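Local coordinates for protein gamma-glutamylcyclotransferase (Homo sapiens, PDB 3CRY) that catalyses the formation of 5-oxoproline from gamma-glutamyl dipeptides and induces release of cytochrome c from mitochondria, at residues E14-L26 with G117-N129. The protein carries 1 engineered substitution. Sequence-based numbering, arbitrary orientation. Where two conformers were deposited one is given.
Sequences EESFLYFAYGSNL and GKEITCRSYLMTN. With ACT (acetate ion), chain C.
Y22 and S124 meet across the seam: Y22 sets CG between its backbone N and carbonyl carbon (chi1 57°), which carries the phenol to the Y125 carbonyl, and S124 holds OG opposite its own N (chi1 -159°), aimed at F20. They extend the seam where strands 16-21 and 119-126, the two outermost of a five-stranded antiparallel sheet, meet in a parallel sense and close it into the barrel of the gamma-glutamylcyclotransferase fold. The segment axes cross at 57°, and a single bridge joins Y19 to R123: R123 N donates to L18 O at 2.9 Å, and F20 N to R123 O, also at 2.9 Å. Beyond it side chains take over. S124 OG donates to F20 O (2.8 Å), and Y22 OH binds Y125 O at 2.6 Å, the carbonyl oxygen lying at the edge of the Y22 ring and in its plane. A phenylalanine in place of Y22 would probably deprive the Y125 carbonyl of this donor and leave the ring freer to shift within the inferred substrate-binding loop. On the face of the seam toward helix 91-97, Y19 and Y125 cross at about a right angle, with Y19 CE1 3.8 Å from CE2 at the edge of the Y125 ring. Y125 OH is hydrogen-bonded to D95, and its side chain lies near Q98, the engineered residue at the catalytic proton-acceptor position. R123 passes its CD beside F17 CE2 (3.8 Å), and its guanidinium forms salt bridges with D95 and with E109 of the second subunit. After the strand, the 3-10 turn 24-26 brings N25 back to Y19, whose OH accepts from ND2 in the N25 amide plane. Nearby an acetate, probably from the crystallisation liquor and also hydrogen-bonded to Y139, accepts from S24 N and, at 2.9 Å to its atom O, from S24 OG.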
ATOM      1  N   GLU A  14      -9.847 -10.168  17.678  1.00 33.32           N
ATOM      2  CA  GLU A  14     -10.356 -11.510  17.268  1.00 32.82           C
ATOM      3  C   GLU A  14      -9.208 -12.491  16.991  1.00 31.55           C
ATOM      4  O   GLU A  14      -8.053 -12.095  16.842  1.00 31.96           O
ATOM      5  CB  GLU A  14     -11.284 -11.373  16.054  1.00 33.62           C
ATOM      6  CG  GLU A  14     -11.898 -12.683  15.566  1.00 36.00           C
ATOM      7  CD  GLU A  14     -13.313 -12.517  15.030  1.00 40.29           C
ATOM      8  OE1 GLU A  14     -13.813 -11.369  14.963  1.00 41.40           O
ATOM      9  OE2 GLU A  14     -13.926 -13.549  14.676  1.00 41.83           O
ATOM     10  N   GLU A  15      -9.555 -13.776  16.944  1.00 29.64           N
ATOM     11  CA  GLU A  15      -8.638 -14.867  16.650  1.00 27.29           C
ATOM     12  C   GLU A  15      -8.254 -14.873  15.157  1.00 24.91           C
ATOM     13  O   GLU A  15      -7.210 -15.411  14.792  1.00 23.79           O
ATOM     14  CB  GLU A  15      -9.319 -16.184  17.073  1.00 28.07           C
ATOM     15  CG  GLU A  15      -8.657 -17.507  16.641  1.00 31.18           C
ATOM     16  CD  GLU A  15      -7.945 -18.249  17.780  1.00 34.82           C
ATOM     17  OE1 GLU A  15      -6.912 -18.907  17.503  1.00 36.23           O
ATOM     18  OE2 GLU A  15      -8.422 -18.191  18.939  1.00 36.07           O
ATOM     19  N   SER A  16      -9.092 -14.253  14.318  1.00 22.01           N
ATOM     20  CA  SER A  16      -8.972 -14.367  12.851  1.00 19.70           C
ATOM     21  C   SER A  16      -8.822 -13.040  12.125  1.00 17.96           C
ATOM     22  O   SER A  16      -9.114 -11.974  12.670  1.00 17.49           O
ATOM     23  CB  SER A  16     -10.192 -15.093  12.279  1.00 20.07           C
ATOM     24  OG  SER A  16     -10.293 -16.389  12.834  1.00 21.61           O
ATOM     25  N   PHE A  17      -8.371 -13.119  10.875  1.00 15.18           N
ATOM     26  CA  PHE A  17      -8.365 -11.959   9.999  1.00 12.66           C
ATOM     27  C   PHE A  17      -8.811 -12.391   8.604  1.00 11.47           C
ATOM     28  O   PHE A  17      -8.787 -13.573   8.282  1.00 11.73           O
ATOM     29  CB  PHE A  17      -6.988 -11.272   9.968  1.00 12.71           C
ATOM     30  CG  PHE A  17      -5.935 -12.021   9.200  1.00 12.10           C
ATOM     31  CD1 PHE A  17      -5.235 -13.078   9.792  1.00 10.39           C
ATOM     32  CD2 PHE A  17      -5.637 -11.668   7.880  1.00 11.68           C
ATOM     33  CE1 PHE A  17      -4.246 -13.764   9.096  1.00 11.83           C
ATOM     34  CE2 PHE A  17      -4.654 -12.356   7.164  1.00 11.01           C
ATOM     35  CZ  PHE A  17      -3.955 -13.405   7.762  1.00 12.31           C
ATOM     36  N   LEU A  18      -9.204 -11.421   7.790  1.00  9.96           N
ATOM     37  CA  LEU A  18      -9.662 -11.706   6.422  1.00  8.46           C
ATOM     38  C   LEU A  18      -8.605 -11.225   5.435  1.00  7.89           C
ATOM     39  O   LEU A  18      -8.034 -10.144   5.606  1.00  7.27           O
ATOM     40  CB  LEU A  18     -10.991 -11.004   6.154  1.00  8.94           C
ATOM     41  CG  LEU A  18     -12.157 -11.378   7.079  1.00  9.87           C
ATOM     42  CD1 LEU A  18     -13.355 -10.557   6.745  1.00 11.05           C
ATOM     43  CD2 LEU A  18     -12.478 -12.874   6.970  1.00 11.21           C
ATOM     44  N   TYR A  19      -8.360 -12.037   4.407  1.00  6.53           N
ATOM     45  CA  TYR A  19      -7.297 -11.803   3.421  1.00  6.45           C
ATOM     46  C   TYR A  19      -7.932 -11.788   2.019  1.00  6.11           C
ATOM     47  O   TYR A  19      -8.603 -12.734   1.640  1.00  6.28           O
ATOM     48  CB  TYR A  19      -6.214 -12.902   3.539  1.00  6.42           C
ATOM     49  CG  TYR A  19      -5.329 -13.018   2.302  1.00  7.08           C
ATOM     50  CD1 TYR A  19      -4.654 -11.897   1.788  1.00  7.68           C
ATOM     51  CD2 TYR A  19      -5.151 -14.238   1.658  1.00  6.51           C
ATOM     52  CE1 TYR A  19      -3.857 -11.994   0.630  1.00  7.74           C
ATOM     53  CE2 TYR A  19      -4.337 -14.348   0.519  1.00  8.03           C
ATOM     54  CZ  TYR A  19      -3.709 -13.231   0.006  1.00  7.57           C
ATOM     55  OH  TYR A  19      -2.926 -13.325  -1.120  1.00  9.54           O
ATOM     56  N   PHE A  20      -7.706 -10.710   1.260  1.00  5.37           N
ATOM     57  CA  PHE A  20      -8.271 -10.568  -0.087  1.00  4.86           C
ATOM     58  C   PHE A  20      -7.214 -10.949  -1.124  1.00  5.14           C
ATOM     59  O   PHE A  20      -6.177 -10.263  -1.263  1.00  5.20           O
ATOM     60  CB  PHE A  20      -8.770  -9.119  -0.314  1.00  5.00           C
ATOM     61  CG  PHE A  20      -9.280  -8.837  -1.714  1.00  5.27           C
ATOM     62  CD1 PHE A  20     -10.546  -9.299  -2.115  1.00  6.91           C
ATOM     63  CD2 PHE A  20      -8.513  -8.082  -2.624  1.00  6.76           C
ATOM     64  CE1 PHE A  20     -11.039  -9.044  -3.421  1.00  5.69           C
ATOM     65  CE2 PHE A  20      -9.011  -7.796  -3.912  1.00  5.75           C
ATOM     66  CZ  PHE A  20     -10.282  -8.280  -4.307  1.00  5.87           C
ATOM     67  N   ALA A  21      -7.459 -12.078  -1.790  1.00  4.76           N
ATOM     68  CA  ALA A  21      -6.572 -12.577  -2.862  1.00  5.20           C
ATOM     69  C   ALA A  21      -7.085 -12.263  -4.248  1.00  5.76           C
ATOM     70  O   ALA A  21      -8.256 -12.462  -4.518  1.00  5.21           O
ATOM     71  CB  ALA A  21      -6.374 -14.081  -2.726  1.00  5.62           C
ATOM     72  N   TYR A  22      -6.194 -11.797  -5.136  1.00  5.95           N
ATOM     73  CA  TYR A  22      -6.566 -11.509  -6.519  1.00  6.32           C
ATOM     74  C   TYR A  22      -5.670 -12.171  -7.595  1.00  6.70           C
ATOM     75  O   TYR A  22      -5.907 -11.994  -8.802  1.00  7.15           O
ATOM     76  CB  TYR A  22      -6.604  -9.980  -6.719  1.00  6.55           C
ATOM     77  CG  TYR A  22      -5.308  -9.289  -6.373  1.00  6.76           C
ATOM     78  CD1 TYR A  22      -4.238  -9.252  -7.304  1.00  7.31           C
ATOM     79  CD2 TYR A  22      -5.129  -8.686  -5.124  1.00  7.15           C
ATOM     80  CE1 TYR A  22      -3.031  -8.650  -6.985  1.00  9.29           C
ATOM     81  CE2 TYR A  22      -3.905  -8.043  -4.796  1.00  6.71           C
ATOM     82  CZ  TYR A  22      -2.874  -8.043  -5.731  1.00  9.19           C
ATOM     83  OH  TYR A  22      -1.681  -7.433  -5.432  1.00  9.36           O
ATOM     84  N   GLY A  23      -4.634 -12.891  -7.151  1.00  7.08           N
ATOM     85  CA  GLY A  23      -3.650 -13.533  -8.038  1.00  7.20           C
ATOM     86  C   GLY A  23      -3.693 -15.046  -7.876  1.00  6.74           C
ATOM     87  O   GLY A  23      -4.791 -15.623  -7.856  1.00  5.64           O
ATOM     88  N   SER A  24      -2.525 -15.694  -7.737  1.00  6.61           N
ATOM     89  CA  SER A  24      -2.486 -17.177  -7.707  1.00  6.34           C
ATOM     90  C   SER A  24      -3.151 -17.724  -6.449  1.00  6.17           C
ATOM     91  O   SER A  24      -3.539 -18.900  -6.422  1.00  6.10           O
ATOM     92  CB  SER A  24      -1.053 -17.720  -7.828  1.00  7.79           C
ATOM     93  OG  SER A  24      -0.274 -17.258  -6.738  1.00  8.08           O
ATOM     94  N   ASN A  25      -3.276 -16.884  -5.413  1.00  5.68           N
ATOM     95  CA  ASN A  25      -4.033 -17.300  -4.214  1.00  5.65           C
ATOM     96  C   ASN A  25      -5.571 -17.364  -4.403  1.00  6.15           C
ATOM     97  O   ASN A  25      -6.296 -17.698  -3.468  1.00  6.58           O
ATOM     98  CB  ASN A  25      -3.647 -16.475  -2.969  1.00  5.59           C
ATOM     99  CG  ASN A  25      -2.284 -16.887  -2.380  1.00  7.39           C
ATOM    100  OD1 ASN A  25      -1.796 -18.015  -2.580  1.00  8.71           O
ATOM    101  ND2 ASN A  25      -1.673 -15.966  -1.646  1.00  9.44           N
ATOM    102  N   LEU A  26      -6.056 -17.065  -5.611  1.00  6.41           N
ATOM    103  CA  LEU A  26      -7.439 -17.394  -5.973  1.00  5.87           C
ATOM    104  C   LEU A  26      -7.697 -18.908  -5.966  1.00  6.64           C
ATOM    105  O   LEU A  26      -8.849 -19.332  -5.772  1.00  7.65           O
ATOM    106  CB  LEU A  26      -7.772 -16.868  -7.378  1.00  6.20           C
ATOM    107  CG  LEU A  26      -7.905 -15.358  -7.535  1.00  6.16           C
ATOM    108  CD1 LEU A  26      -8.054 -15.024  -9.034  1.00  7.08           C
ATOM    109  CD2 LEU A  26      -9.087 -14.801  -6.704  1.00  5.36           C
ATOM    110  N   GLY A 117     -23.623  -6.713  -1.476  1.00 23.85           N
ATOM    111  CA  GLY A 117     -23.319  -5.313  -1.181  1.00 23.66           C
ATOM    112  C   GLY A 117     -22.920  -5.021   0.257  1.00 23.53           C
ATOM    113  O   GLY A 117     -23.042  -3.875   0.711  1.00 24.17           O
ATOM    114  N   LYS A 118     -22.469  -6.050   0.974  1.00 22.90           N
ATOM    115  CA  LYS A 118     -21.925  -5.880   2.326  1.00 22.66           C
ATOM    116  C   LYS A 118     -20.433  -5.538   2.218  1.00 21.85           C
ATOM    117  O   LYS A 118     -19.691  -6.193   1.471  1.00 21.54           O
ATOM    118  CB  LYS A 118     -22.133  -7.158   3.149  1.00 22.78           C
ATOM    119  CG  LYS A 118     -21.569  -7.148   4.584  1.00 24.08           C
ATOM    120  CD  LYS A 118     -21.383  -8.607   5.092  1.00 24.22           C
ATOM    121  CE  LYS A 118     -20.743  -8.694   6.475  1.00 25.56           C
ATOM    122  NZ  LYS A 118     -20.116 -10.066   6.738  1.00 26.26           N
ATOM    123  N   GLU A 119     -20.003  -4.520   2.963  1.00 20.78           N
ATOM    124  CA  GLU A 119     -18.596  -4.124   2.993  1.00 20.64           C
ATOM    125  C   GLU A 119     -17.798  -4.966   3.998  1.00 19.26           C
ATOM    126  O   GLU A 119     -18.254  -5.219   5.123  1.00 19.78           O
ATOM    127  CB  GLU A 119     -18.447  -2.629   3.295  1.00 21.12           C
ATOM    128  CG  GLU A 119     -17.023  -2.103   3.125  1.00 24.22           C
ATOM    129  CD  GLU A 119     -16.978  -0.595   3.013  1.00 28.19           C
ATOM    130  OE1 GLU A 119     -16.864   0.071   4.063  1.00 28.70           O
ATOM    131  OE2 GLU A 119     -17.047  -0.092   1.865  1.00 30.54           O
ATOM    132  N   ILE A 120     -16.604  -5.375   3.573  1.00 17.20           N
ATOM    133  CA  ILE A 120     -15.700  -6.209   4.377  0.70 16.42           C
ATOM    134  C   ILE A 120     -14.325  -5.557   4.420  1.00 15.17           C
ATOM    135  O   ILE A 120     -13.823  -5.131   3.386  1.00 14.68           O
ATOM    136  CB  ILE A 120     -15.440  -7.589   3.707  0.70 16.89           C
ATOM    137  CG1 ILE A 120     -16.715  -8.212   3.150  0.70 18.00           C
ATOM    138  CG2 ILE A 120     -14.729  -8.537   4.684  0.70 18.14           C
ATOM    139  CD1 ILE A 120     -16.537  -9.674   2.856  0.70 17.75           C
ATOM    140  N   THR A 121     -13.711  -5.494   5.605  1.00 12.92           N
ATOM    141  CA  THR A 121     -12.327  -4.981   5.712  1.00 11.94           C
ATOM    142  C   THR A 121     -11.304  -6.117   5.633  1.00 10.52           C
ATOM    143  O   THR A 121     -11.345  -7.057   6.444  1.00 10.04           O
ATOM    144  CB  THR A 121     -12.128  -4.147   6.998  1.00 12.20           C
ATOM    145  OG1 THR A 121     -13.096  -3.089   7.012  1.00 13.70           O
ATOM    146  CG2 THR A 121     -10.717  -3.555   7.075  1.00 13.05           C
ATOM    147  N   CYS A 122     -10.360  -6.015   4.688  1.00  8.71           N
ATOM    148  CA  CYS A 122      -9.401  -7.099   4.435  1.00  8.92           C
ATOM    149  C   CYS A 122      -7.936  -6.667   4.407  1.00  7.29           C
ATOM    150  O   CYS A 122      -7.625  -5.552   4.006  1.00  8.72           O
ATOM    151  CB  CYS A 122      -9.675  -7.738   3.068  1.00  9.27           C
ATOM    152  SG  CYS A 122     -11.275  -8.537   2.912  1.00 10.36           S
ATOM    153  N   ARG A 123      -7.054  -7.579   4.800  1.00  7.60           N
ATOM    154  CA  ARG A 123      -5.619  -7.449   4.501  1.00  7.10           C
ATOM    155  C   ARG A 123      -5.382  -7.875   3.042  1.00  6.82           C
ATOM    156  O   ARG A 123      -6.008  -8.819   2.550  1.00  6.99           O
ATOM    157  CB  ARG A 123      -4.822  -8.346   5.452  1.00  6.61           C
ATOM    158  CG  ARG A 123      -3.279  -8.184   5.432  1.00  8.25           C
ATOM    159  CD  ARG A 123      -2.645  -9.191   6.399  1.00  8.11           C
ATOM    160  NE  ARG A 123      -1.228  -8.920   6.709  1.00  8.75           N
ATOM    161  CZ  ARG A 123      -0.817  -8.035   7.630  1.00  8.81           C
ATOM    162  NH1 ARG A 123      -1.693  -7.307   8.317  1.00 10.45           N
ATOM    163  NH2 ARG A 123       0.483  -7.860   7.858  1.00 12.65           N
ATOM    164  N   SER A 124      -4.510  -7.152   2.343  1.00  6.27           N
ATOM    165  CA  SER A 124      -4.042  -7.565   1.017  1.00  5.76           C
ATOM    166  C   SER A 124      -2.619  -7.053   0.819  1.00  5.54           C
ATOM    167  O   SER A 124      -1.959  -6.651   1.804  1.00  5.45           O
ATOM    168  CB  SER A 124      -4.999  -7.056  -0.095  1.00  5.75           C
ATOM    169  OG  SER A 124      -4.832  -7.829  -1.289  1.00  6.71           O
ATOM    170  N   TYR A 125      -2.150  -7.075  -0.435  1.00  5.15           N
ATOM    171  CA  TYR A 125      -0.765  -6.758  -0.819  1.00  5.46           C
ATOM    172  C   TYR A 125      -0.772  -6.137  -2.186  1.00  5.71           C
ATOM    173  O   TYR A 125      -1.585  -6.521  -3.031  1.00  5.20           O
ATOM    174  CB  TYR A 125       0.095  -8.031  -0.889  1.00  6.77           C
ATOM    175  CG  TYR A 125       0.171  -8.744   0.445  1.00  6.11           C
ATOM    176  CD1 TYR A 125       1.178  -8.427   1.361  1.00  7.08           C
ATOM    177  CD2 TYR A 125      -0.788  -9.700   0.801  1.00  6.71           C
ATOM    178  CE1 TYR A 125       1.245  -9.066   2.604  1.00  7.77           C
ATOM    179  CE2 TYR A 125      -0.731 -10.342   2.043  1.00  8.34           C
ATOM    180  CZ  TYR A 125       0.288 -10.010   2.930  1.00  8.83           C
ATOM    181  OH  TYR A 125       0.333 -10.638   4.143  1.00 10.92           O
ATOM    182  N   LEU A 126       0.131  -5.175  -2.398  1.00  4.85           N
ATOM    183  CA  LEU A 126       0.409  -4.713  -3.763  1.00  5.33           C
ATOM    184  C   LEU A 126       1.861  -4.260  -3.933  1.00  6.41           C
ATOM    185  O   LEU A 126       2.567  -4.023  -2.936  1.00  5.94           O
ATOM    186  CB  LEU A 126      -0.606  -3.638  -4.185  1.00  5.32           C
ATOM    187  CG  LEU A 126      -0.662  -2.355  -3.324  1.00  6.41           C
ATOM    188  CD1 LEU A 126       0.553  -1.451  -3.495  1.00  6.98           C
ATOM    189  CD2 LEU A 126      -1.960  -1.587  -3.658  1.00  5.02           C
ATOM    190  N   MET A 127       2.324  -4.171  -5.184  1.00  7.14           N
ATOM    191  CA  MET A 127       3.709  -3.751  -5.462  1.00  8.47           C
ATOM    192  C   MET A 127       3.789  -2.222  -5.462  1.00  8.06           C
ATOM    193  O   MET A 127       2.867  -1.560  -5.953  1.00  9.14           O
ATOM    194  CB  MET A 127       4.133  -4.246  -6.841  1.00  8.67           C
ATOM    195  CG  MET A 127       4.155  -5.734  -6.979  1.00  9.61           C
ATOM    196  SD  MET A 127       4.581  -6.161  -8.707  1.00 11.71           S
ATOM    197  CE  MET A 127       4.353  -7.924  -8.596  1.00 11.52           C
ATOM    198  N   THR A 128       4.883  -1.667  -4.944  1.00  7.90           N
ATOM    199  CA  THR A 128       5.079  -0.213  -4.973  1.00  7.75           C
ATOM    200  C   THR A 128       6.177   0.251  -5.929  1.00  7.99           C
ATOM    201  O   THR A 128       6.289   1.459  -6.202  1.00  9.50           O
ATOM    202  CB  THR A 128       5.409   0.359  -3.571  1.00  7.62           C
ATOM    203  OG1 THR A 128       6.673  -0.152  -3.126  1.00  7.01           O
ATOM    204  CG2 THR A 128       4.337  -0.019  -2.545  1.00  7.45           C
ATOM    205  N   ASN A 129       6.976  -0.698  -6.428  1.00  8.04           N
ATOM    206  CA  ASN A 129       8.088  -0.377  -7.295  1.00  8.45           C
ATOM    207  C   ASN A 129       8.258  -1.558  -8.234  1.00  8.93           C
ATOM    208  O   ASN A 129       8.812  -2.586  -7.854  1.00  9.14           O
ATOM    209  CB  ASN A 129       9.365  -0.148  -6.442  1.00  8.70           C
ATOM    210  CG  ASN A 129      10.546   0.322  -7.269  1.00 11.40           C
ATOM    211  OD1 ASN A 129      10.477   0.356  -8.507  1.00 12.91           O
ATOM    212  ND2 ASN A 129      11.638   0.683  -6.603  1.00 10.98           N
TER
HETATM  213  C   ACT C 189       0.605 -13.958  -5.892  1.00 25.11           C
HETATM  214  O   ACT C 189       0.076 -14.383  -6.952  1.00 23.42           O
HETATM  215  OXT ACT C 189      -0.082 -14.095  -4.841  1.00 25.85           O
HETATM  216  CH3 ACT C 189       1.972 -13.317  -5.856  1.00 24.41           C